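Long-range contacts in alpha-galactosidase (PDB 3MI6), which probably hydrolyses terminal, non-reducing alpha-D-galactose residues from alpha-galactosides: residues D[100-105]-D[139-144]; D[143-148]-D[164-169]; D[334-339]-D[362-367]. One frame throughout, in Å; residues are numbered along the deposited sequence.

How the contacts relate
Contacts 1 and 2 are neighbours in one antiparallel sheet of the N-terminal domain, their centres about 9 Å apart. The sheet order 103-112, 132-140, 146-154, 159-167 follows the chain, so contact 1 joins the first two of these strands and contact 2 the last two. The turn carrying Thr143 and Gly144 belongs to both, and Leu103 CD1 packs on Leu147 CD2 at 3.7 Å between them. Contact 3 comes later in the chain, in the catalytic (beta/alpha)8 barrel, where strands 333-335 and 363-366 are neighbours. Its centre lies about 56 Å from that of contact 1 and about 49 Å from that of contact 2, separating the N-terminal sheet pairings from the predicted substrate site.

Contact 1 (D[100-105]-D[139-144]); sequences ITELTY and NDRITG
Arg141 lies across Glu102 and Thr104, and its side chain can be followed outward from the strand end. Arg141 CB is 4.2 Å from Glu102 O. Arg141 CG, turned beside the backbone N (chi1 -58°), comes within 3.3 Å of Thr104 OG1, and CD stays near the same hydroxyl. A bend at chi3 then swings the guanidinium over, so that Thr104 OG1 lies over one face of it, while Glu102 OE1 meets its edge in plane. The salt bridge from Arg141 NE to Glu102 OE1 is long, 3.4 Å, and its hydrogen bond weak; the carboxylate and guanidinium planes stand 64° apart. At the tip, Arg141 NH1 is 3.0 Å from Thr104 OG1, at an angle too poor for a hydrogen bond, and NH2 lies by Glu102 OE1 and CB. Glu102 has its strongest polar partner in Lys82, which pairs with OE2; OE2 also accepts from Thr439 N of a second subunit.

Asp140 OD1 accepts from Glu102 N at 2.7 Å, and OD2 takes the Thr143 hydroxyl on its anti lone pair. Asn139 and Thr104 form an antiparallel hydrogen-bonded pair, the bond from Thr104 N being weak. The Asp140 carboxylate thus ties the turn after strand 132-140 to the backbone entering strand 103-112, and these donors would probably stabilise its negative charge.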
ATOM      1  N   ILE D 100     -42.611  -6.801  11.231  1.00 40.02           N
ATOM      2  CA  ILE D 100     -41.959  -7.615  12.238  1.00 39.13           C
ATOM      3  C   ILE D 100     -42.164  -9.096  11.961  1.00 41.00           C
ATOM      4  O   ILE D 100     -43.234  -9.519  11.529  1.00 39.67           O
ATOM      5  CB  ILE D 100     -42.450  -7.276  13.638  1.00 40.90           C
ATOM      6  CG1 ILE D 100     -42.339  -5.775  13.874  1.00 47.39           C
ATOM      7  CG2 ILE D 100     -41.653  -8.027  14.669  1.00 43.58           C
ATOM      8  CD1 ILE D 100     -41.078  -5.163  13.326  1.00 46.29           C
ATOM      9  N   THR D 101     -41.122  -9.883  12.192  1.00 42.02           N
ATOM     10  CA  THR D 101     -41.217 -11.319  12.022  1.00 42.23           C
ATOM     11  C   THR D 101     -40.474 -12.025  13.125  1.00 44.60           C
ATOM     12  O   THR D 101     -39.318 -11.719  13.389  1.00 46.88           O
ATOM     13  CB  THR D 101     -40.654 -11.758  10.680  1.00 41.27           C
ATOM     14  OG1 THR D 101     -41.593 -11.423   9.654  1.00 43.49           O
ATOM     15  CG2 THR D 101     -40.444 -13.257  10.668  1.00 42.21           C
ATOM     16  N   GLU D 102     -41.125 -12.971  13.785  1.00 46.56           N
ATOM     17  CA  GLU D 102     -40.435 -13.713  14.837  1.00 48.90           C
ATOM     18  C   GLU D 102     -40.323 -15.191  14.532  1.00 48.90           C
ATOM     19  O   GLU D 102     -41.203 -15.971  14.884  1.00 49.28           O
ATOM     20  CB  GLU D 102     -41.104 -13.500  16.185  1.00 49.94           C
ATOM     21  CG  GLU D 102     -40.882 -12.118  16.723  1.00 51.33           C
ATOM     22  CD  GLU D 102     -41.868 -11.749  17.789  1.00 55.85           C
ATOM     23  OE1 GLU D 102     -42.404 -12.671  18.440  1.00 59.87           O
ATOM     24  OE2 GLU D 102     -42.109 -10.535  17.979  1.00 58.39           O
ATOM     25  N   LEU D 103     -39.238 -15.573  13.868  1.00 47.53           N
ATOM     26  CA  LEU D 103     -39.019 -16.977  13.578  1.00 47.99           C
ATOM     27  C   LEU D 103     -38.799 -17.762  14.859  1.00 52.10           C
ATOM     28  O   LEU D 103     -38.186 -17.266  15.815  1.00 52.72           O
ATOM     29  CB  LEU D 103     -37.839 -17.169  12.641  1.00 46.99           C
ATOM     30  CG  LEU D 103     -38.074 -16.681  11.218  1.00 46.69           C
ATOM     31  CD1 LEU D 103     -36.827 -16.929  10.401  1.00 41.58           C
ATOM     32  CD2 LEU D 103     -39.276 -17.382  10.607  1.00 43.76           C
ATOM     33  N   THR D 104     -39.328 -18.981  14.870  1.00 47.65           N
ATOM     34  CA  THR D 104     -39.175 -19.885  15.980  1.00 44.99           C
ATOM     35  C   THR D 104     -39.066 -21.276  15.404  1.00 50.65           C
ATOM     36  O   THR D 104     -39.999 -21.751  14.746  1.00 49.78           O
ATOM     37  CB  THR D 104     -40.393 -19.866  16.878  1.00 49.30           C
ATOM     38  OG1 THR D 104     -40.588 -18.545  17.394  1.00 56.25           O
ATOM     39  CG2 THR D 104     -40.191 -20.824  18.027  1.00 50.64           C
ATOM     40  N   TYR D 105     -37.924 -21.919  15.651  1.00 49.38           N
ATOM     41  CA  TYR D 105     -37.668 -23.289  15.211  1.00 45.79           C
ATOM     42  C   TYR D 105     -38.776 -24.246  15.647  1.00 47.65           C
ATOM     43  O   TYR D 105     -39.331 -24.131  16.749  1.00 45.51           O
ATOM     44  CB  TYR D 105     -36.308 -23.767  15.748  1.00 46.27           C
ATOM     45  CG  TYR D 105     -36.033 -25.247  15.575  1.00 45.17           C
ATOM     46  CD1 TYR D 105     -35.554 -25.751  14.373  1.00 44.49           C
ATOM     47  CD2 TYR D 105     -36.240 -26.139  16.618  1.00 46.60           C
ATOM     48  CE1 TYR D 105     -35.293 -27.107  14.208  1.00 46.95           C
ATOM     49  CE2 TYR D 105     -35.983 -27.505  16.464  1.00 47.55           C
ATOM     50  CZ  TYR D 105     -35.514 -27.983  15.256  1.00 47.83           C
ATOM     51  OH  TYR D 105     -35.256 -29.330  15.099  1.00 45.90           O
ATOM     52  N   ASN D 139     -41.295 -21.427  12.197  1.00 46.78           N
ATOM     53  CA  ASN D 139     -42.618 -20.835  12.087  1.00 44.26           C
ATOM     54  C   ASN D 139     -42.582 -19.478  12.750  1.00 46.01           C
ATOM     55  O   ASN D 139     -41.940 -19.295  13.788  1.00 47.84           O
ATOM     56  CB  ASN D 139     -43.686 -21.692  12.787  1.00 48.74           C
ATOM     57  CG  ASN D 139     -44.004 -22.982  12.039  1.00 47.70           C
ATOM     58  OD1 ASN D 139     -43.833 -24.081  12.574  1.00 46.39           O
ATOM     59  ND2 ASN D 139     -44.480 -22.851  10.806  1.00 45.74           N
ATOM     60  N   ASP D 140     -43.287 -18.533  12.150  1.00 45.50           N
ATOM     61  CA  ASP D 140     -43.461 -17.209  12.711  1.00 45.18           C
ATOM     62  C   ASP D 140     -44.611 -17.159  13.737  1.00 49.78           C
ATOM     63  O   ASP D 140     -45.778 -17.425  13.405  1.00 47.61           O
ATOM     64  CB  ASP D 140     -43.726 -16.231  11.574  1.00 45.93           C
ATOM     65  CG  ASP D 140     -43.905 -14.810  12.056  1.00 49.86           C
ATOM     66  OD1 ASP D 140     -43.225 -14.415  13.042  1.00 47.08           O
ATOM     67  OD2 ASP D 140     -44.719 -14.089  11.426  1.00 48.85           O
ATOM     68  N   ARG D 141     -44.272 -16.819  14.978  1.00 47.80           N
ATOM     69  CA  ARG D 141     -45.264 -16.604  16.032  1.00 51.48           C
ATOM     70  C   ARG D 141     -46.274 -15.497  15.703  1.00 52.62           C
ATOM     71  O   ARG D 141     -47.341 -15.427  16.312  1.00 53.83           O
ATOM     72  CB  ARG D 141     -44.577 -16.257  17.359  1.00 55.06           C
ATOM     73  CG  ARG D 141     -43.602 -17.315  17.859  1.00 60.07           C
ATOM     74  CD  ARG D 141     -43.189 -17.063  19.306  1.00 61.35           C
ATOM     75  NE  ARG D 141     -42.273 -15.933  19.445  1.00 58.98           N
ATOM     76  CZ  ARG D 141     -41.002 -16.053  19.820  1.00 62.68           C
ATOM     77  NH1 ARG D 141     -40.508 -17.259  20.100  1.00 60.87           N
ATOM     78  NH2 ARG D 141     -40.231 -14.975  19.933  1.00 56.30           N
ATOM     79  N   ILE D 142     -45.936 -14.627  14.757  1.00 51.20           N
ATOM     80  CA  ILE D 142     -46.788 -13.486  14.441  1.00 51.06           C
ATOM     81  C   ILE D 142     -47.742 -13.702  13.258  1.00 50.77           C
ATOM     82  O   ILE D 142     -48.884 -13.249  13.292  1.00 54.98           O
ATOM     83  CB  ILE D 142     -45.960 -12.202  14.184  1.00 49.38           C
ATOM     84  CG1 ILE D 142     -45.137 -11.836  15.417  1.00 53.30           C
ATOM     85  CG2 ILE D 142     -46.869 -11.057  13.802  1.00 49.61           C
ATOM     86  CD1 ILE D 142     -44.405 -10.517  15.295  1.00 51.71           C
ATOM     87  N   THR D 143     -47.295 -14.383  12.212  1.00 47.46           N
ATOM     88  CA  THR D 143     -48.117 -14.441  11.011  1.00 49.64           C
ATOM     89  C   THR D 143     -48.445 -15.855  10.594  1.00 48.59           C
ATOM     90  O   THR D 143     -49.327 -16.064   9.765  1.00 49.06           O
ATOM     91  CB  THR D 143     -47.452 -13.724   9.818  1.00 50.92           C
ATOM     92  OG1 THR D 143     -46.351 -14.508   9.334  1.00 48.90           O
ATOM     93  CG2 THR D 143     -46.961 -12.346  10.233  1.00 49.16           C
ATOM     94  N   GLY D 144     -47.726 -16.821  11.152  1.00 45.43           N
ATOM     95  CA  GLY D 144     -47.970 -18.210  10.819  1.00 47.46           C
ATOM     96  C   GLY D 144     -47.217 -18.721   9.607  1.00 46.30           C
ATOM     97  O   GLY D 144     -47.229 -19.922   9.327  1.00 44.23           O
TER

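Contact 2 (D[143-148]-D[164-169]); sequences TGLALD and AKFTNP
Leu147 CD1 sits almost exactly over the middle of the Phe166 ring, 3.6 Å from its centroid and 6° off the normal, a CH-pi contact. The two residues form a non-hydrogen-bonded antiparallel pair, and their side chains run alongside each other off one face of the sheet. Phe166 CG is turned beside its backbone N (chi1 -70°) while Leu147 CG is anti to its own (chi1 179°), which brings the methyl above the ring. Leu145 CD1 adds an in-plane approach to the ring edge, 3.9 Å from Phe166 CD2, and Ala164 CB extends the apolar patch beside Leu147. Tyr77 and Leu176 also pack on Phe166.

On the opposite face, Ala146 CB meets Thr167 CB at 3.9 Å, and the CB atoms of Asp148 and Lys165 pack together further along. The charged ends of that second pair are not in contact; Asp148 OD1 instead bonds to Ser137 OG on the adjoining strand 132-140.

Between the faces run the backbone bonds. Ala146 and Thr167 exchange a reciprocal pair, as do Asp148 and Lys165, in which Asp148 N to Lys165 O measures 2.7 Å and Lys165 N to Asp148 O 2.9 Å. Beyond the Ala146-Thr167 pair, Pro169 CD rests against Gly144 O. The chemistry is thus divided: backbone bonds join strands 146-154 and 159-167, with the aromatic-aliphatic side buried and the Ala-Thr and Asp-Lys side partly solvent-exposed.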
ATOM      1  N   THR D 143     -47.295 -14.383  12.212  1.00 47.46           N
ATOM      2  CA  THR D 143     -48.117 -14.441  11.011  1.00 49.64           C
ATOM      3  C   THR D 143     -48.445 -15.855  10.594  1.00 48.59           C
ATOM      4  O   THR D 143     -49.327 -16.064   9.765  1.00 49.06           O
ATOM      5  CB  THR D 143     -47.452 -13.724   9.818  1.00 50.92           C
ATOM      6  OG1 THR D 143     -46.351 -14.508   9.334  1.00 48.90           O
ATOM      7  CG2 THR D 143     -46.961 -12.346  10.233  1.00 49.16           C
ATOM      8  N   GLY D 144     -47.726 -16.821  11.152  1.00 45.43           N
ATOM      9  CA  GLY D 144     -47.970 -18.210  10.819  1.00 47.46           C
ATOM     10  C   GLY D 144     -47.217 -18.721   9.607  1.00 46.30           C
ATOM     11  O   GLY D 144     -47.229 -19.922   9.327  1.00 44.23           O
ATOM     12  N   LEU D 145     -46.573 -17.804   8.886  1.00 48.09           N
ATOM     13  CA  LEU D 145     -45.683 -18.139   7.778  1.00 43.79           C
ATOM     14  C   LEU D 145     -44.692 -19.203   8.210  1.00 43.62           C
ATOM     15  O   LEU D 145     -44.221 -19.197   9.347  1.00 44.63           O
ATOM     16  CB  LEU D 145     -44.920 -16.887   7.334  1.00 44.21           C
ATOM     17  CG  LEU D 145     -43.664 -17.063   6.476  1.00 42.61           C
ATOM     18  CD1 LEU D 145     -43.911 -16.603   5.064  1.00 44.99           C
ATOM     19  CD2 LEU D 145     -42.526 -16.279   7.062  1.00 43.06           C
ATOM     20  N   ALA D 146     -44.382 -20.120   7.304  1.00 41.84           N
ATOM     21  CA  ALA D 146     -43.358 -21.120   7.560  1.00 42.28           C
ATOM     22  C   ALA D 146     -42.155 -20.914   6.645  1.00 42.55           C
ATOM     23  O   ALA D 146     -42.302 -20.537   5.484  1.00 44.92           O
ATOM     24  CB  ALA D 146     -43.915 -22.507   7.381  1.00 39.77           C
ATOM     25  N   LEU D 147     -40.968 -21.181   7.172  1.00 40.34           N
ATOM     26  CA  LEU D 147     -39.733 -21.002   6.428  1.00 38.81           C
ATOM     27  C   LEU D 147     -38.876 -22.253   6.467  1.00 43.06           C
ATOM     28  O   LEU D 147     -38.508 -22.731   7.541  1.00 46.53           O
ATOM     29  CB  LEU D 147     -38.940 -19.854   7.033  1.00 38.21           C
ATOM     30  CG  LEU D 147     -37.605 -19.598   6.353  1.00 42.40           C
ATOM     31  CD1 LEU D 147     -37.822 -19.324   4.871  1.00 39.30           C
ATOM     32  CD2 LEU D 147     -36.892 -18.442   7.024  1.00 40.32           C
ATOM     33  N   ASP D 148     -38.554 -22.793   5.302  1.00 40.56           N
ATOM     34  CA  ASP D 148     -37.582 -23.873   5.244  1.00 41.23           C
ATOM     35  C   ASP D 148     -36.195 -23.345   4.855  1.00 42.86           C
ATOM     36  O   ASP D 148     -36.031 -22.700   3.814  1.00 43.64           O
ATOM     37  CB  ASP D 148     -38.046 -24.964   4.280  1.00 43.58           C
ATOM     38  CG  ASP D 148     -39.247 -25.731   4.812  1.00 48.74           C
ATOM     39  OD1 ASP D 148     -39.561 -25.516   6.007  1.00 48.20           O
ATOM     40  OD2 ASP D 148     -39.867 -26.536   4.055  1.00 43.38           O
ATOM     41  N   ALA D 164     -33.703 -21.066   0.538  1.00 34.43           N
ATOM     42  CA  ALA D 164     -34.804 -20.826   1.455  1.00 35.11           C
ATOM     43  C   ALA D 164     -36.106 -21.036   0.714  1.00 35.25           C
ATOM     44  O   ALA D 164     -36.203 -20.732  -0.473  1.00 36.57           O
ATOM     45  CB  ALA D 164     -34.729 -19.416   2.029  1.00 34.43           C
ATOM     46  N   LYS D 165     -37.096 -21.586   1.411  1.00 38.92           N
ATOM     47  CA  LYS D 165     -38.433 -21.793   0.859  1.00 37.30           C
ATOM     48  C   LYS D 165     -39.436 -21.296   1.859  1.00 39.59           C
ATOM     49  O   LYS D 165     -39.437 -21.741   3.003  1.00 42.56           O
ATOM     50  CB  LYS D 165     -38.691 -23.269   0.613  1.00 38.19           C
ATOM     51  CG  LYS D 165     -40.036 -23.558   0.002  1.00 40.17           C
ATOM     52  CD  LYS D 165     -40.284 -25.055  -0.052  1.00 42.23           C
ATOM     53  CE  LYS D 165     -41.014 -25.464  -1.325  1.00 44.43           C
ATOM     54  NZ  LYS D 165     -41.462 -26.887  -1.269  1.00 46.95           N
ATOM     55  N   PHE D 166     -40.283 -20.371   1.434  1.00 40.84           N
ATOM     56  CA  PHE D 166     -41.285 -19.770   2.309  1.00 39.52           C
ATOM     57  C   PHE D 166     -42.637 -20.432   2.081  1.00 41.55           C
ATOM     58  O   PHE D 166     -43.037 -20.657   0.939  1.00 39.73           O
ATOM     59  CB  PHE D 166     -41.413 -18.274   2.009  1.00 39.52           C
ATOM     60  CG  PHE D 166     -40.222 -17.453   2.423  1.00 38.17           C
ATOM     61  CD1 PHE D 166     -39.025 -17.552   1.751  1.00 37.96           C
ATOM     62  CD2 PHE D 166     -40.312 -16.553   3.469  1.00 41.14           C
ATOM     63  CE1 PHE D 166     -37.930 -16.791   2.142  1.00 36.60           C
ATOM     64  CE2 PHE D 166     -39.218 -15.791   3.851  1.00 37.87           C
ATOM     65  CZ  PHE D 166     -38.033 -15.918   3.190  1.00 34.50           C
ATOM     66  N   THR D 167     -43.340 -20.750   3.166  1.00 43.74           N
ATOM     67  CA  THR D 167     -44.694 -21.299   3.066  1.00 44.77           C
ATOM     68  C   THR D 167     -45.682 -20.424   3.832  1.00 45.99           C
ATOM     69  O   THR D 167     -45.391 -19.968   4.936  1.00 44.78           O
ATOM     70  CB  THR D 167     -44.795 -22.752   3.606  1.00 48.79           C
ATOM     71  OG1 THR D 167     -43.627 -23.508   3.239  1.00 48.06           O
ATOM     72  CG2 THR D 167     -46.054 -23.435   3.056  1.00 46.43           C
ATOM     73  N   ASN D 168     -46.840 -20.174   3.224  1.00 49.39           N
ATOM     74  CA  ASN D 168     -47.924 -19.459   3.893  1.00 47.33           C
ATOM     75  C   ASN D 168     -49.092 -20.398   4.163  1.00 48.39           C
ATOM     76  O   ASN D 168     -49.867 -20.694   3.251  1.00 51.72           O
ATOM     77  CB  ASN D 168     -48.392 -18.264   3.057  1.00 47.50           C
ATOM     78  CG  ASN D 168     -49.362 -17.362   3.815  1.00 48.46           C
ATOM     79  OD1 ASN D 168     -49.681 -17.615   4.973  1.00 44.21           O
ATOM     80  ND2 ASN D 168     -49.833 -16.306   3.157  1.00 48.41           N
ATOM     81  N   PRO D 169     -49.207 -20.890   5.411  1.00 48.97           N
ATOM     82  CA  PRO D 169     -50.311 -21.748   5.847  1.00 49.29           C
ATOM     83  C   PRO D 169     -51.427 -20.945   6.521  1.00 53.92           C
ATOM     84  O   PRO D 169     -52.492 -21.499   6.799  1.00 58.47           O
ATOM     85  CB  PRO D 169     -49.650 -22.667   6.888  1.00 50.34           C
ATOM     86  CG  PRO D 169     -48.221 -22.163   7.058  1.00 48.29           C
ATOM     87  CD  PRO D 169     -48.184 -20.792   6.459  1.00 48.87           C
TER

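Contact 3 (D[334-339]-D[362-367]); sequences INNWEA and EMFVLD
Asn335 and Asp367 meet because the asparagine CG stands anti to its backbone N (chi1 -177°), extending the amide toward the neighbouring strand end; Asn336 CG instead lies between its N and carbonyl carbon (chi1 67°), folding OD1 back toward the chain at Asp367. The two amides bond differently. Asn335 ND2 donates to Asp367 OD1 at 3.0 Å with the oxygen almost in the amide plane, but it reaches the carboxylate on the anti side and 34° out of its plane. Asn335 OD1 accepts from Trp337 N at 2.9 Å, a cap on the turn into helix 337-340. Asn336 OD1 takes Asp367 N, also at 3.0 Å, on a lone pair in the carbonyl plane.

Asp367 OD1 is gripped a second time by Lys477 in a salt bridge, which together with Asn335 would probably limit the rotation of the carboxylate. Trp337 CB packs 3.9 Å from Asp367 CG. Behind these groups the strands pair in parallel, Ile334 N bonding to Met363 O and Val365 N to Ile334 O. They are the first two strands of a closed eight-stranded parallel barrel, joined by a crossover through helix 346-358: a TIM barrel, with predicted substrate-binding Asp367 at the strands' C-terminal ends.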
ATOM      1  N   ILE D 334     -17.261 -23.123 -36.566  1.00 42.26           N
ATOM      2  CA  ILE D 334     -17.019 -21.865 -37.248  1.00 42.10           C
ATOM      3  C   ILE D 334     -18.331 -21.079 -37.342  1.00 42.79           C
ATOM      4  O   ILE D 334     -19.383 -21.653 -37.539  1.00 42.36           O
ATOM      5  CB  ILE D 334     -16.377 -22.066 -38.623  1.00 41.89           C
ATOM      6  CG1 ILE D 334     -16.204 -20.713 -39.315  1.00 42.69           C
ATOM      7  CG2 ILE D 334     -17.204 -23.008 -39.472  1.00 41.86           C
ATOM      8  CD1 ILE D 334     -15.286 -20.751 -40.492  1.00 43.44           C
ATOM      9  N   ASN D 335     -18.249 -19.766 -37.168  1.00 47.10           N
ATOM     10  CA  ASN D 335     -19.408 -18.888 -37.090  1.00 47.70           C
ATOM     11  C   ASN D 335     -19.191 -17.737 -38.072  1.00 52.79           C
ATOM     12  O   ASN D 335     -18.113 -17.121 -38.072  1.00 50.62           O
ATOM     13  CB  ASN D 335     -19.534 -18.376 -35.648  1.00 48.56           C
ATOM     14  CG  ASN D 335     -20.761 -17.505 -35.414  1.00 53.53           C
ATOM     15  OD1 ASN D 335     -21.215 -16.779 -36.303  1.00 55.09           O
ATOM     16  ND2 ASN D 335     -21.289 -17.559 -34.194  1.00 50.21           N
ATOM     17  N   ASN D 336     -20.195 -17.456 -38.911  1.00 54.30           N
ATOM     18  CA  ASN D 336     -20.068 -16.436 -39.970  1.00 57.42           C
ATOM     19  C   ASN D 336     -20.325 -14.973 -39.557  1.00 55.70           C
ATOM     20  O   ASN D 336     -20.322 -14.080 -40.402  1.00 55.03           O
ATOM     21  CB  ASN D 336     -20.973 -16.776 -41.146  1.00 54.16           C
ATOM     22  CG  ASN D 336     -22.438 -16.671 -40.792  1.00 56.07           C
ATOM     23  OD1 ASN D 336     -22.910 -17.366 -39.900  1.00 54.46           O
ATOM     24  ND2 ASN D 336     -23.164 -15.798 -41.484  1.00 56.85           N
ATOM     25  N   TRP D 337     -20.534 -14.739 -38.263  1.00 55.51           N
ATOM     26  CA  TRP D 337     -20.851 -13.407 -37.744  1.00 57.05           C
ATOM     27  C   TRP D 337     -19.814 -12.336 -38.125  1.00 61.31           C
ATOM     28  O   TRP D 337     -20.085 -11.514 -39.000  1.00 63.15           O
ATOM     29  CB  TRP D 337     -21.114 -13.451 -36.222  1.00 57.31           C
ATOM     30  CG  TRP D 337     -21.260 -12.084 -35.553  1.00 61.20           C
ATOM     31  CD1 TRP D 337     -20.544 -11.616 -34.491  1.00 61.56           C
ATOM     32  CD2 TRP D 337     -22.162 -11.025 -35.918  1.00 62.68           C
ATOM     33  NE1 TRP D 337     -20.941 -10.341 -34.170  1.00 61.91           N
ATOM     34  CE2 TRP D 337     -21.934  -9.956 -35.026  1.00 58.65           C
ATOM     35  CE3 TRP D 337     -23.135 -10.878 -36.913  1.00 64.56           C
ATOM     36  CZ2 TRP D 337     -22.644  -8.765 -35.089  1.00 60.37           C
ATOM     37  CZ3 TRP D 337     -23.841  -9.692 -36.976  1.00 66.75           C
ATOM     38  CH2 TRP D 337     -23.590  -8.649 -36.065  1.00 65.84           C
ATOM     39  N   GLU D 338     -18.643 -12.343 -37.479  1.00 62.12           N
ATOM     40  CA  GLU D 338     -17.570 -11.370 -37.773  1.00 62.58           C
ATOM     41  C   GLU D 338     -16.953 -11.577 -39.172  1.00 62.97           C
ATOM     42  O   GLU D 338     -16.096 -10.800 -39.623  1.00 60.33           O
ATOM     43  CB  GLU D 338     -16.460 -11.413 -36.703  1.00 61.28           C
ATOM     44  CG  GLU D 338     -16.861 -10.970 -35.282  1.00 59.39           C
ATOM     45  CD  GLU D 338     -15.658 -10.917 -34.305  1.00 56.54           C
ATOM     46  OE1 GLU D 338     -14.591 -10.378 -34.701  1.00 48.94           O
ATOM     47  OE2 GLU D 338     -15.782 -11.409 -33.147  1.00 51.51           O
ATOM     48  N   ALA D 339     -17.406 -12.630 -39.851  1.00 61.51           N
ATOM     49  CA  ALA D 339     -16.907 -12.983 -41.171  1.00 59.16           C
ATOM     50  C   ALA D 339     -17.688 -12.305 -42.284  1.00 59.85           C
ATOM     51  O   ALA D 339     -17.106 -11.886 -43.277  1.00 61.31           O
ATOM     52  CB  ALA D 339     -16.941 -14.486 -41.350  1.00 59.45           C
ATOM     53  N   GLU D 362     -15.478 -28.921 -37.282  1.00 39.35           N
ATOM     54  CA  GLU D 362     -16.461 -29.961 -37.001  1.00 38.12           C
ATOM     55  C   GLU D 362     -17.920 -29.531 -37.026  1.00 44.02           C
ATOM     56  O   GLU D 362     -18.813 -30.377 -36.981  1.00 44.28           O
ATOM     57  CB  GLU D 362     -16.164 -30.596 -35.654  1.00 36.89           C
ATOM     58  CG  GLU D 362     -15.056 -31.598 -35.731  1.00 40.51           C
ATOM     59  CD  GLU D 362     -14.498 -31.945 -34.374  1.00 41.30           C
ATOM     60  OE1 GLU D 362     -14.735 -31.156 -33.432  1.00 40.43           O
ATOM     61  OE2 GLU D 362     -13.824 -32.999 -34.257  1.00 42.11           O
HETATM   62  N   MSE D 363     -18.164 -28.228 -37.096  1.00 45.30           N
HETATM   63  CA  MSE D 363     -19.523 -27.707 -36.990  1.00 45.22           C
HETATM   64  C   MSE D 363     -19.612 -26.312 -37.569  1.00 45.93           C
HETATM   65  O   MSE D 363     -18.723 -25.488 -37.361  1.00 46.20           O
HETATM   66  CB  MSE D 363     -19.993 -27.688 -35.531  1.00 40.62           C
HETATM   67  CG  MSE D 363     -21.284 -26.926 -35.323  1.00 43.12           C
HETATM   68 SE   MSE D 363     -21.749 -26.675 -33.443  1.00 61.58          SE
HETATM   69  CE  MSE D 363     -22.356 -28.473 -33.006  1.00 41.27           C
ATOM     70  N   PHE D 364     -20.688 -26.047 -38.304  1.00 47.34           N
ATOM     71  CA  PHE D 364     -20.923 -24.718 -38.839  1.00 45.90           C
ATOM     72  C   PHE D 364     -22.113 -24.118 -38.117  1.00 43.06           C
ATOM     73  O   PHE D 364     -23.098 -24.803 -37.893  1.00 44.78           O
ATOM     74  CB  PHE D 364     -21.171 -24.762 -40.347  1.00 48.22           C
ATOM     75  CG  PHE D 364     -21.417 -23.417 -40.941  1.00 48.85           C
ATOM     76  CD1 PHE D 364     -22.639 -22.787 -40.775  1.00 50.19           C
ATOM     77  CD2 PHE D 364     -20.433 -22.769 -41.637  1.00 48.09           C
ATOM     78  CE1 PHE D 364     -22.867 -21.540 -41.298  1.00 49.61           C
ATOM     79  CE2 PHE D 364     -20.661 -21.524 -42.162  1.00 52.46           C
ATOM     80  CZ  PHE D 364     -21.880 -20.907 -41.991  1.00 51.36           C
ATOM     81  N   VAL D 365     -21.999 -22.845 -37.742  1.00 42.13           N
ATOM     82  CA  VAL D 365     -23.056 -22.123 -37.030  1.00 45.61           C
ATOM     83  C   VAL D 365     -23.522 -20.863 -37.763  1.00 47.57           C
ATOM     84  O   VAL D 365     -22.847 -19.837 -37.727  1.00 47.29           O
ATOM     85  CB  VAL D 365     -22.614 -21.671 -35.627  1.00 42.77           C
ATOM     86  CG1 VAL D 365     -23.782 -21.071 -34.908  1.00 42.01           C
ATOM     87  CG2 VAL D 365     -22.034 -22.825 -34.836  1.00 42.51           C
ATOM     88  N   LEU D 366     -24.682 -20.939 -38.412  1.00 44.91           N
ATOM     89  CA  LEU D 366     -25.258 -19.782 -39.066  1.00 46.33           C
ATOM     90  C   LEU D 366     -25.719 -18.767 -38.007  1.00 52.58           C
ATOM     91  O   LEU D 366     -26.490 -19.116 -37.103  1.00 50.98           O
ATOM     92  CB  LEU D 366     -26.427 -20.242 -39.919  1.00 49.56           C
ATOM     93  CG  LEU D 366     -27.277 -19.196 -40.623  1.00 54.68           C
ATOM     94  CD1 LEU D 366     -26.439 -18.431 -41.600  1.00 53.32           C
ATOM     95  CD2 LEU D 366     -28.446 -19.876 -41.321  1.00 59.14           C
ATOM     96  N   ASP D 367     -25.244 -17.524 -38.096  1.00 50.47           N
ATOM     97  CA  ASP D 367     -25.564 -16.527 -37.069  1.00 49.56           C
ATOM     98  C   ASP D 367     -26.696 -15.608 -37.511  1.00 51.56           C
ATOM     99  O   ASP D 367     -27.528 -15.983 -38.339  1.00 55.66           O
ATOM    100  CB  ASP D 367     -24.322 -15.707 -36.664  1.00 52.13           C
ATOM    101  CG  ASP D 367     -24.337 -15.279 -35.176  1.00 52.43           C
ATOM    102  OD1 ASP D 367     -23.857 -16.057 -34.313  1.00 49.17           O
ATOM    103  OD2 ASP D 367     -24.805 -14.157 -34.877  1.00 48.01           O
TER